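Cellulase (Clostridium cellulovorans, PDB 6UI3) is a bacterial family 5 glycoside hydrolase domain that probably cleaves internal beta-1,4 links of cellulose and, with its broad specificity, of related plant polysaccharides. Local coordinates at residues H7-R12 against F138-D143; K50-L55 against N93-N98; K110-F115 against D148-P153. All coordinates share one frame; numbering follows the deposited sequence. Where two conformers were deposited one is given.

The three contacts illustrate how a (beta/alpha)8 barrel varies its chemistry with depth and end. Contact 1 and contact 2 are partly buried on the outer shell: the first ties the N-terminal chain to the loop between helix 120-137 and strand 145-148 through charged and backbone bonds, the second packs helix 49-58 against helix 82-96 with an aromatic pair, F52 and Y94, and one polar pair, D53 and N98. They touch each other, chiefly where Y141 meets N93 and L96 of helix 82-96. Contact 3 is buried, about 26 Å from contact 1 between centres, and joins two loops that follow strands 101-105 and 145-148. It relies on apolar packing and a shared amide oxygen, without a salt bridge across it.

Contact 1: residues H7-R12 against F138-D143; sequences HPTEMR and FKDYSD
D143 OD2 is gripped twice by R12, whose backbone N and side-chain NE reach it from opposite faces of the carboxylate plane. The NE bond is the shorter at 2.8 Å, on the syn side of OD2. NH2 of R12 meets the second oxygen, OD1 of D143, at 2.9 Å, so the guanidinium takes the acid side-on, one nitrogen to each oxygen, with the two planes turned 54° apart. D143 CG sits between its own backbone N and carbonyl carbon (chi1 61°), which turns the carboxylate to R12. A water donates to both D143 OD1 and E10 OE1, and probably eases the nearness of two like charges that do not touch. R12 NH2 also bonds Y101 OH.

Between the ends, the backbones are joined by S142 N to P8 O and by D143 N to E10 O, the latter 2.9 Å and nearly straight. M11 curls back through two bends in its chain and lays its CE against D143 CB at 3.7 Å.

At the far end H7 uses its ring twice. Its NE2 donates to D140 OD1 (2.8 Å), which is tilted from the ring plane in a bond not quite straight, a pairing that probably favours the charged form of the imidazole. One face lies on Y141 in an offset stack, with centroids 3.8 Å apart and planes only 5° from parallel. F138 covers the opposite face of the Y141 ring, which is thus sandwiched, while its hydroxyl is held by E89 and N93 of helix 82-96.

Two backbone bonds, flanked by a histidine-aspartate pair at one end and an arginine-aspartate salt bridge at the other, join the N-terminal extension to a helix-to-strand loop, on the N-terminal side of the strands in a (beta/alpha)8, or TIM, barrel.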
loop_
_atom_site.group_PDB
_atom_site.type_symbol
_atom_site.label_atom_id
_atom_site.label_comp_id
_atom_site.label_asym_id
_atom_site.label_seq_id
_atom_site.Cartn_x
_atom_site.Cartn_y
_atom_site.Cartn_z
ATOM N N HIS A 7 -6.180 22.226 -1.995
ATOM C CA HIS A 7 -6.140 20.948 -1.320
ATOM C C HIS A 7 -6.850 21.034 0.031
ATOM O O HIS A 7 -6.824 22.071 0.698
ATOM C CB HIS A 7 -4.703 20.456 -1.160
ATOM C CG HIS A 7 -3.857 21.283 -0.242
ATOM N ND1 HIS A 7 -2.961 22.224 -0.699
ATOM C CD2 HIS A 7 -3.712 21.247 1.105
ATOM C CE1 HIS A 7 -2.333 22.767 0.331
ATOM N NE2 HIS A 7 -2.759 22.177 1.435
ATOM N N PRO A 8 -7.502 19.955 0.452
ATOM C CA PRO A 8 -8.199 19.988 1.739
ATOM C C PRO A 8 -7.219 19.972 2.899
ATOM O O PRO A 8 -6.115 19.414 2.814
ATOM C CB PRO A 8 -9.043 18.711 1.712
ATOM C CG PRO A 8 -8.263 17.786 0.861
ATOM C CD PRO A 8 -7.657 18.649 -0.213
ATOM N N THR A 9 -7.672 20.545 4.011
ATOM C CA THR A 9 -6.896 20.631 5.237
ATOM C C THR A 9 -7.604 20.024 6.441
ATOM O O THR A 9 -7.028 20.017 7.532
ATOM C CB THR A 9 -6.587 22.101 5.542
ATOM O OG1 THR A 9 -7.821 22.828 5.648
ATOM C CG2 THR A 9 -5.758 22.742 4.437
ATOM N N GLU A 10 -8.819 19.500 6.276
ATOM C CA GLU A 10 -9.631 19.076 7.410
ATOM C C GLU A 10 -8.940 17.991 8.224
ATOM O O GLU A 10 -8.528 16.958 7.691
ATOM C CB GLU A 10 -10.970 18.519 6.912
ATOM C CG GLU A 10 -11.873 17.978 8.029
ATOM C CD GLU A 10 -13.152 17.323 7.520
ATOM O OE1 GLU A 10 -13.084 16.442 6.632
ATOM O OE2 GLU A 10 -14.232 17.696 8.021
ATOM N N MET A 11 -8.894 18.191 9.530
ATOM C CA MET A 11 -8.381 17.191 10.461
ATOM C C MET A 11 -9.504 16.881 11.443
ATOM O O MET A 11 -9.802 17.679 12.337
ATOM C CB MET A 11 -7.128 17.699 11.164
ATOM C CG MET A 11 -6.602 16.790 12.274
ATOM S SD MET A 11 -6.407 15.062 11.807
ATOM C CE MET A 11 -5.063 15.138 10.653
ATOM N N ARG A 12 -10.145 15.731 11.264
ATOM C CA ARG A 12 -11.217 15.333 12.169
ATOM C C ARG A 12 -10.691 14.853 13.514
ATOM O O ARG A 12 -11.456 14.823 14.482
ATOM C CB ARG A 12 -12.071 14.232 11.533
ATOM C CG ARG A 12 -12.887 14.666 10.310
ATOM C CD ARG A 12 -13.419 13.463 9.539
ATOM N NE ARG A 12 -12.361 12.883 8.714
ATOM C CZ ARG A 12 -12.476 11.815 7.929
ATOM N NH1 ARG A 12 -13.612 11.134 7.843
ATOM N NH2 ARG A 12 -11.455 11.426 7.204
ATOM N N PHE A 138 3.707 18.188 3.153
ATOM C CA PHE A 138 2.286 17.889 3.254
ATOM C C PHE A 138 1.714 18.147 4.652
ATOM O O PHE A 138 0.618 17.664 4.960
ATOM C CB PHE A 138 2.043 16.423 2.870
ATOM C CG PHE A 138 2.251 16.093 1.408
ATOM C CD1 PHE A 138 1.240 16.346 0.491
ATOM C CD2 PHE A 138 3.423 15.496 0.954
ATOM C CE1 PHE A 138 1.388 16.035 -0.848
ATOM C CE2 PHE A 138 3.587 15.178 -0.396
ATOM C CZ PHE A 138 2.561 15.446 -1.304
ATOM N N LYS A 139 2.384 18.943 5.495
ATOM C CA LYS A 139 2.009 18.953 6.908
ATOM C C LYS A 139 0.620 19.537 7.158
ATOM O O LYS A 139 -0.004 19.192 8.169
ATOM C CB LYS A 139 3.059 19.649 7.788
ATOM C CG LYS A 139 3.240 21.128 7.559
ATOM C CD LYS A 139 4.266 21.706 8.533
ATOM C CE LYS A 139 4.638 23.131 8.170
ATOM N NZ LYS A 139 5.717 23.646 9.050
ATOM N N ASP A 140 0.117 20.414 6.290
ATOM C CA ASP A 140 -1.224 20.968 6.513
ATOM C C ASP A 140 -2.329 20.175 5.814
ATOM O O ASP A 140 -3.503 20.558 5.901
ATOM C CB ASP A 140 -1.287 22.475 6.179
ATOM C CG ASP A 140 -1.389 22.784 4.693
ATOM O OD1 ASP A 140 -1.462 21.866 3.863
ATOM O OD2 ASP A 140 -1.426 23.994 4.348
ATOM N N TYR A 141 -1.994 19.095 5.113
ATOM C CA TYR A 141 -2.980 18.336 4.355
ATOM C C TYR A 141 -3.951 17.612 5.281
ATOM O O TYR A 141 -3.613 17.222 6.406
ATOM C CB TYR A 141 -2.261 17.332 3.444
ATOM C CG TYR A 141 -1.978 17.885 2.074
ATOM C CD1 TYR A 141 -1.082 18.935 1.883
ATOM C CD2 TYR A 141 -2.646 17.385 0.970
ATOM C CE1 TYR A 141 -0.868 19.464 0.630
ATOM C CE2 TYR A 141 -2.437 17.889 -0.278
ATOM C CZ TYR A 141 -1.554 18.935 -0.459
ATOM O OH TYR A 141 -1.384 19.455 -1.727
ATOM N N SER A 142 -5.171 17.424 4.777
ATOM C CA SER A 142 -6.241 16.784 5.522
ATOM C C SER A 142 -5.884 15.352 5.924
ATOM O O SER A 142 -4.934 14.735 5.429
ATOM C CB SER A 142 -7.502 16.722 4.670
ATOM O OG SER A 142 -7.403 15.669 3.716
ATOM N N ASP A 143 -6.716 14.814 6.820
ATOM C CA ASP A 143 -6.593 13.460 7.333
ATOM C C ASP A 143 -6.881 12.387 6.299
ATOM O O ASP A 143 -6.716 11.204 6.610
ATOM C CB ASP A 143 -7.468 13.262 8.584
ATOM C CG ASP A 143 -8.952 13.460 8.336
ATOM O OD1 ASP A 143 -9.408 13.450 7.175
ATOM O OD2 ASP A 143 -9.693 13.621 9.333
HETATM O O HOH W 1 -11.313 14.614 5.554
#

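Contact 2: residues K50-L55 against N93-N98; sequences KMFDTL and NYALAN. With EDO (1,2-ethanediol), chain B.
F52 fills the tight part of this contact, driving its ring between helices 49-58 and 82-96. Y94 CB stands over one face of the ring, 3.7 Å from the centroid and toward the rim, as a CH-pi contact. The Y94 ring follows with its edge, CD2 leading, toward the same phenyl in an offset edge-to-face pair with planes at 60°. Further round, A95 CB packs on F52 CE2 at 3.7 Å. F52 was modelled in two conformers, so this account holds for one of them. The Y94 hydroxyl leads away from F52, to R87.

The outer side is looser and polar. N98 ND2 spends one N-H on D53 OD1 (2.9 Å, 164° at the hydrogen), with the acceptor lying in the amide plane, and the other on Y94 O, one turn back in its own segment, at 3.0 Å. Together these two bonds fix the rotation of the amide. D53 OD1 has a second partner in K49, which forms a salt bridge with it. A 1,2-ethanediol, probably from the crystallisation liquor, lies beside N98, and its O2 makes a weak hydrogen bond of 3.3 Å to A97 O.

The chemistry implies a division of labour between neighbouring outer helices of the barrel: a buried phenyl ring packs against the neighbouring helix by apolar and CH-pi contacts, while one amide nitrogen bridges two acceptors, a helix carbonyl and a carboxylate whose charge a lysine probably balances.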
loop_
_atom_site.group_PDB
_atom_site.type_symbol
_atom_site.label_atom_id
_atom_site.label_comp_id
_atom_site.label_asym_id
_atom_site.label_seq_id
_atom_site.Cartn_x
_atom_site.Cartn_y
_atom_site.Cartn_z
ATOM N N LYS A 50 -8.933 12.342 -14.472
ATOM C CA LYS A 50 -10.045 11.557 -15.005
ATOM C C LYS A 50 -9.930 10.084 -14.626
ATOM O O LYS A 50 -10.951 9.412 -14.434
ATOM C CB LYS A 50 -10.146 11.724 -16.520
ATOM C CG LYS A 50 -10.696 13.072 -16.941
ATOM C CD LYS A 50 -10.866 13.164 -18.453
ATOM C CE LYS A 50 -11.346 14.556 -18.865
ATOM N NZ LYS A 50 -11.586 14.678 -20.335
ATOM N N MET A 51 -8.713 9.550 -14.517
ATOM C CA MET A 51 -8.567 8.167 -14.063
ATOM C C MET A 51 -9.133 7.986 -12.661
ATOM O O MET A 51 -9.822 6.997 -12.382
ATOM C CB MET A 51 -7.094 7.762 -14.102
ATOM C CG MET A 51 -6.528 7.735 -15.495
ATOM S SD MET A 51 -4.745 7.465 -15.521
ATOM C CE MET A 51 -4.372 7.791 -17.240
ATOM N N PHE A 52 -8.844 8.936 -11.770
ATOM C CA PHE A 52 -9.351 8.885 -10.406
ATOM C C PHE A 52 -10.852 9.136 -10.365
ATOM O O PHE A 52 -11.564 8.496 -9.587
ATOM C CB PHE A 52 -8.602 9.907 -9.546
ATOM C CG PHE A 52 -7.219 9.471 -9.139
ATOM C CD1 PHE A 52 -6.199 9.344 -10.077
ATOM C CD2 PHE A 52 -6.929 9.211 -7.807
ATOM C CE1 PHE A 52 -4.924 8.943 -9.685
ATOM C CE2 PHE A 52 -5.657 8.814 -7.415
ATOM C CZ PHE A 52 -4.656 8.680 -8.357
ATOM N N ASP A 53 -11.351 10.054 -11.200
ATOM C CA ASP A 53 -12.791 10.261 -11.311
ATOM C C ASP A 53 -13.485 8.946 -11.643
ATOM O O ASP A 53 -14.563 8.640 -11.114
ATOM C CB ASP A 53 -13.107 11.238 -12.456
ATOM C CG ASP A 53 -12.588 12.650 -12.242
ATOM O OD1 ASP A 53 -12.159 13.020 -11.135
ATOM O OD2 ASP A 53 -12.635 13.408 -13.239
ATOM N N THR A 54 -12.897 8.175 -12.560
ATOM C CA THR A 54 -13.480 6.908 -12.984
ATOM C C THR A 54 -13.481 5.899 -11.841
ATOM O O THR A 54 -14.465 5.182 -11.631
ATOM C CB THR A 54 -12.704 6.386 -14.202
ATOM O OG1 THR A 54 -12.825 7.315 -15.297
ATOM C CG2 THR A 54 -13.208 5.040 -14.648
ATOM N N LEU A 55 -12.389 5.842 -11.080
ATOM C CA LEU A 55 -12.332 4.953 -9.920
ATOM C C LEU A 55 -13.375 5.336 -8.877
ATOM O O LEU A 55 -14.051 4.468 -8.313
ATOM C CB LEU A 55 -10.936 4.996 -9.308
ATOM C CG LEU A 55 -9.811 4.409 -10.146
ATOM C CD1 LEU A 55 -8.489 4.767 -9.546
ATOM C CD2 LEU A 55 -9.937 2.894 -10.277
ATOM N N ASN A 93 -3.588 14.958 -5.107
ATOM C CA ASN A 93 -4.774 15.791 -5.239
ATOM C C ASN A 93 -5.785 15.262 -6.243
ATOM O O ASN A 93 -6.956 15.632 -6.145
ATOM C CB ASN A 93 -4.349 17.229 -5.491
ATOM C CG ASN A 93 -3.966 17.928 -4.208
ATOM O OD1 ASN A 93 -4.744 17.953 -3.262
ATOM N ND2 ASN A 93 -2.785 18.495 -4.164
ATOM N N TYR A 94 -5.394 14.403 -7.187
ATOM C CA TYR A 94 -6.408 13.737 -7.999
ATOM C C TYR A 94 -7.338 12.915 -7.111
ATOM O O TYR A 94 -8.545 12.821 -7.369
ATOM C CB TYR A 94 -5.774 12.805 -9.031
ATOM C CG TYR A 94 -4.902 13.430 -10.105
ATOM C CD1 TYR A 94 -5.016 14.765 -10.465
ATOM C CD2 TYR A 94 -3.964 12.651 -10.782
ATOM C CE1 TYR A 94 -4.200 15.312 -11.466
ATOM C CE2 TYR A 94 -3.152 13.182 -11.770
ATOM C CZ TYR A 94 -3.270 14.507 -12.103
ATOM O OH TYR A 94 -2.464 15.050 -13.091
ATOM N N ALA A 95 -6.776 12.290 -6.067
ATOM C CA ALA A 95 -7.570 11.518 -5.119
ATOM C C ALA A 95 -8.312 12.430 -4.155
ATOM O O ALA A 95 -9.521 12.287 -3.961
ATOM C CB ALA A 95 -6.668 10.567 -4.332
ATOM N N LEU A 96 -7.609 13.385 -3.555
ATOM C CA LEU A 96 -8.248 14.199 -2.534
ATOM C C LEU A 96 -9.367 15.063 -3.116
ATOM O O LEU A 96 -10.353 15.334 -2.423
ATOM C CB LEU A 96 -7.227 15.082 -1.819
ATOM C CG LEU A 96 -6.123 14.382 -1.032
ATOM C CD1 LEU A 96 -5.203 15.392 -0.364
ATOM C CD2 LEU A 96 -6.700 13.411 -0.004
ATOM N N ALA A 97 -9.238 15.508 -4.377
ATOM C CA ALA A 97 -10.292 16.301 -5.006
ATOM C C ALA A 97 -11.556 15.482 -5.216
ATOM O O ALA A 97 -12.638 16.060 -5.376
ATOM C CB ALA A 97 -9.812 16.882 -6.340
ATOM N N ASN A 98 -11.439 14.153 -5.231
ATOM C CA ASN A 98 -12.562 13.232 -5.281
ATOM C C ASN A 98 -12.985 12.749 -3.890
ATOM O O ASN A 98 -13.753 11.793 -3.791
ATOM C CB ASN A 98 -12.200 12.043 -6.177
ATOM C CG ASN A 98 -12.409 12.338 -7.650
ATOM O OD1 ASN A 98 -13.547 12.488 -8.077
ATOM N ND2 ASN A 98 -11.338 12.409 -8.426
HETATM C C1 EDO B . -16.889 13.533 -5.552
HETATM O O1 EDO B . -15.848 13.189 -6.478
HETATM C C2 EDO B . -16.319 13.924 -4.187
HETATM O O2 EDO B . -15.582 15.152 -4.271
#

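Contact 3: residues K110-F115 against D148-P153; sequences KFQGQF and DTINQP. Unlike the reference sequence in segment 148-153: Q152 (reference Glu).
The F115 ring carries P153 on one face: CB of the proline stands almost over the ring centre, 3.6 Å from the centroid and 8° off the normal, a close CH-pi contact. I150 CG1 reaches the same phenyl obliquely at CE1, and Y172 of helix 163-182 adds an edge-to-face ring pair. The F111 ring is met obliquely by I150 CD1, which touches CE1 at 3.9 Å. With CG1 anti to the backbone N (chi1 -177°), I150 offers CG1 to F115 and its terminal methyl to F111, so one branch serves both phenylalanines.

These loops leave the C-terminal ends of strands 101-105 and 145-148, the catalytic face of a TIM barrel. N151, Q152 and P153 occupy the place of the Asn-Glu-Pro signature of family 5 glycoside hydrolases; Q152 stands where the reference sequence has glutamate, probably the family's general acid/base.

Q112 bonds the backbone N of Q152 itself. Its chain runs fully extended and delivers OE1 to two donors on the same face of the amide plane, Q152 N and N151 ND2, each at 3.2 Å. The first comes from well above the carbonyl plane and the second is tilted from it, while the Q112 and N151 amide planes stand 46° apart. H108 takes up NE2 of Q112, and R64 bonds N151 OD1, so both amides are held at each end. The end of the Q152 side chain leads away from the 110-115 loop, and its OE1 is hydrogen-bonded to H222. Beside it, P153 CA makes a CA-H...O contact of 3.5 Å with Q112 O.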
loop_
_atom_site.group_PDB
_atom_site.type_symbol
_atom_site.label_atom_id
_atom_site.label_comp_id
_atom_site.label_asym_id
_atom_site.label_seq_id
_atom_site.Cartn_x
_atom_site.Cartn_y
_atom_site.Cartn_z
ATOM N N LYS A 110 16.479 2.178 -3.186
ATOM C CA LYS A 110 17.528 1.192 -2.942
ATOM C C LYS A 110 17.520 0.703 -1.495
ATOM O O LYS A 110 17.701 -0.486 -1.232
ATOM C CB LYS A 110 18.889 1.806 -3.283
ATOM C CG LYS A 110 20.072 0.888 -3.039
ATOM C CD LYS A 110 20.134 -0.213 -4.069
ATOM C CE LYS A 110 21.573 -0.634 -4.365
ATOM N NZ LYS A 110 21.703 -1.258 -5.721
ATOM N N PHE A 111 17.320 1.606 -0.535
ATOM C CA PHE A 111 17.411 1.187 0.865
ATOM C C PHE A 111 16.323 0.200 1.273
ATOM O O PHE A 111 16.469 -0.462 2.305
ATOM C CB PHE A 111 17.523 2.385 1.827
ATOM C CG PHE A 111 16.216 3.067 2.230
ATOM C CD1 PHE A 111 15.412 2.526 3.217
ATOM C CD2 PHE A 111 15.859 4.297 1.709
ATOM C CE1 PHE A 111 14.266 3.160 3.631
ATOM C CE2 PHE A 111 14.695 4.942 2.137
ATOM C CZ PHE A 111 13.918 4.372 3.096
ATOM N N GLN A 112 15.247 0.081 0.496
ATOM C CA GLN A 112 14.213 -0.903 0.800
ATOM C C GLN A 112 14.779 -2.303 0.951
ATOM O O GLN A 112 14.196 -3.133 1.666
ATOM C CB GLN A 112 13.172 -0.902 -0.323
ATOM C CG GLN A 112 11.987 -1.845 -0.087
ATOM C CD GLN A 112 11.011 -1.830 -1.255
ATOM O OE1 GLN A 112 9.938 -1.248 -1.167
ATOM N NE2 GLN A 112 11.393 -2.439 -2.364
ATOM N N GLY A 113 15.866 -2.613 0.235
ATOM C CA GLY A 113 16.482 -3.928 0.289
ATOM C C GLY A 113 17.686 -4.050 1.197
ATOM O O GLY A 113 18.469 -4.993 1.069
ATOM N N GLN A 114 17.840 -3.098 2.115
ATOM C CA GLN A 114 19.021 -3.005 2.970
ATOM C C GLN A 114 18.656 -3.025 4.451
ATOM O O GLN A 114 19.369 -2.462 5.286
ATOM C CB GLN A 114 19.857 -1.784 2.600
ATOM C CG GLN A 114 20.342 -1.844 1.143
ATOM C CD GLN A 114 21.208 -0.670 0.787
ATOM O OE1 GLN A 114 20.826 0.476 0.982
ATOM N NE2 GLN A 114 22.400 -0.954 0.285
ATOM N N PHE A 115 17.585 -3.744 4.800
ATOM C CA PHE A 115 17.138 -3.865 6.194
ATOM C C PHE A 115 17.933 -4.951 6.905
ATOM O O PHE A 115 17.466 -6.066 7.149
ATOM C CB PHE A 115 15.624 -4.068 6.259
ATOM C CG PHE A 115 14.868 -2.762 6.152
ATOM C CD1 PHE A 115 14.756 -2.100 4.934
ATOM C CD2 PHE A 115 14.329 -2.156 7.284
ATOM C CE1 PHE A 115 14.131 -0.859 4.845
ATOM C CE2 PHE A 115 13.698 -0.928 7.202
ATOM C CZ PHE A 115 13.583 -0.283 5.994
ATOM N N ASP A 148 2.862 5.795 4.572
ATOM C CA ASP A 148 3.221 4.369 4.661
ATOM C C ASP A 148 4.745 4.335 4.638
ATOM O O ASP A 148 5.357 4.735 3.647
ATOM C CB ASP A 148 2.537 3.668 3.473
ATOM C CG ASP A 148 2.998 2.235 3.198
ATOM O OD1 ASP A 148 3.834 1.662 3.937
ATOM O OD2 ASP A 148 2.466 1.668 2.186
ATOM N N THR A 149 5.377 3.932 5.746
ATOM C CA THR A 149 6.770 4.333 6.000
ATOM C C THR A 149 7.784 3.717 5.029
ATOM O O THR A 149 8.848 4.303 4.792
ATOM C CB THR A 149 7.199 3.975 7.430
ATOM O OG1 THR A 149 7.131 2.547 7.579
ATOM C CG2 THR A 149 6.372 4.693 8.489
ATOM N N ILE A 150 7.504 2.522 4.516
ATOM C CA ILE A 150 8.369 1.814 3.564
ATOM C C ILE A 150 7.518 0.688 2.987
ATOM O O ILE A 150 6.745 0.073 3.710
ATOM C CB ILE A 150 9.680 1.333 4.223
ATOM C CG1 ILE A 150 10.608 0.667 3.198
ATOM C CG2 ILE A 150 9.401 0.420 5.415
ATOM C CD1 ILE A 150 11.109 1.569 2.071
ATOM N N ASN A 151 7.650 0.405 1.697
ATOM C CA ASN A 151 6.764 -0.549 1.013
ATOM C C ASN A 151 6.974 -1.996 1.475
ATOM O O ASN A 151 6.132 -2.558 2.184
ATOM C CB ASN A 151 6.969 -0.387 -0.495
ATOM C CG ASN A 151 6.283 -1.450 -1.281
ATOM O OD1 ASN A 151 5.079 -1.678 -1.082
ATOM N ND2 ASN A 151 7.007 -2.122 -2.152
ATOM N N GLN A 152 8.071 -2.624 1.052
ATOM C CA GLN A 152 8.350 -4.046 1.302
ATOM C C GLN A 152 9.775 -4.191 1.820
ATOM O O GLN A 152 10.674 -4.695 1.128
ATOM C CB GLN A 152 8.058 -4.899 0.067
ATOM C CG GLN A 152 6.541 -5.046 -0.117
ATOM C CD GLN A 152 6.072 -5.787 -1.336
ATOM O OE1 GLN A 152 4.892 -6.134 -1.433
ATOM N NE2 GLN A 152 6.951 -6.028 -2.267
ATOM N N PRO A 153 10.012 -3.732 3.049
ATOM C CA PRO A 153 11.376 -3.699 3.592
ATOM C C PRO A 153 11.946 -5.094 3.768
ATOM O O PRO A 153 11.280 -5.988 4.300
ATOM C CB PRO A 153 11.195 -3.020 4.958
ATOM C CG PRO A 153 9.759 -3.330 5.337
ATOM C CD PRO A 153 9.010 -3.278 4.030
#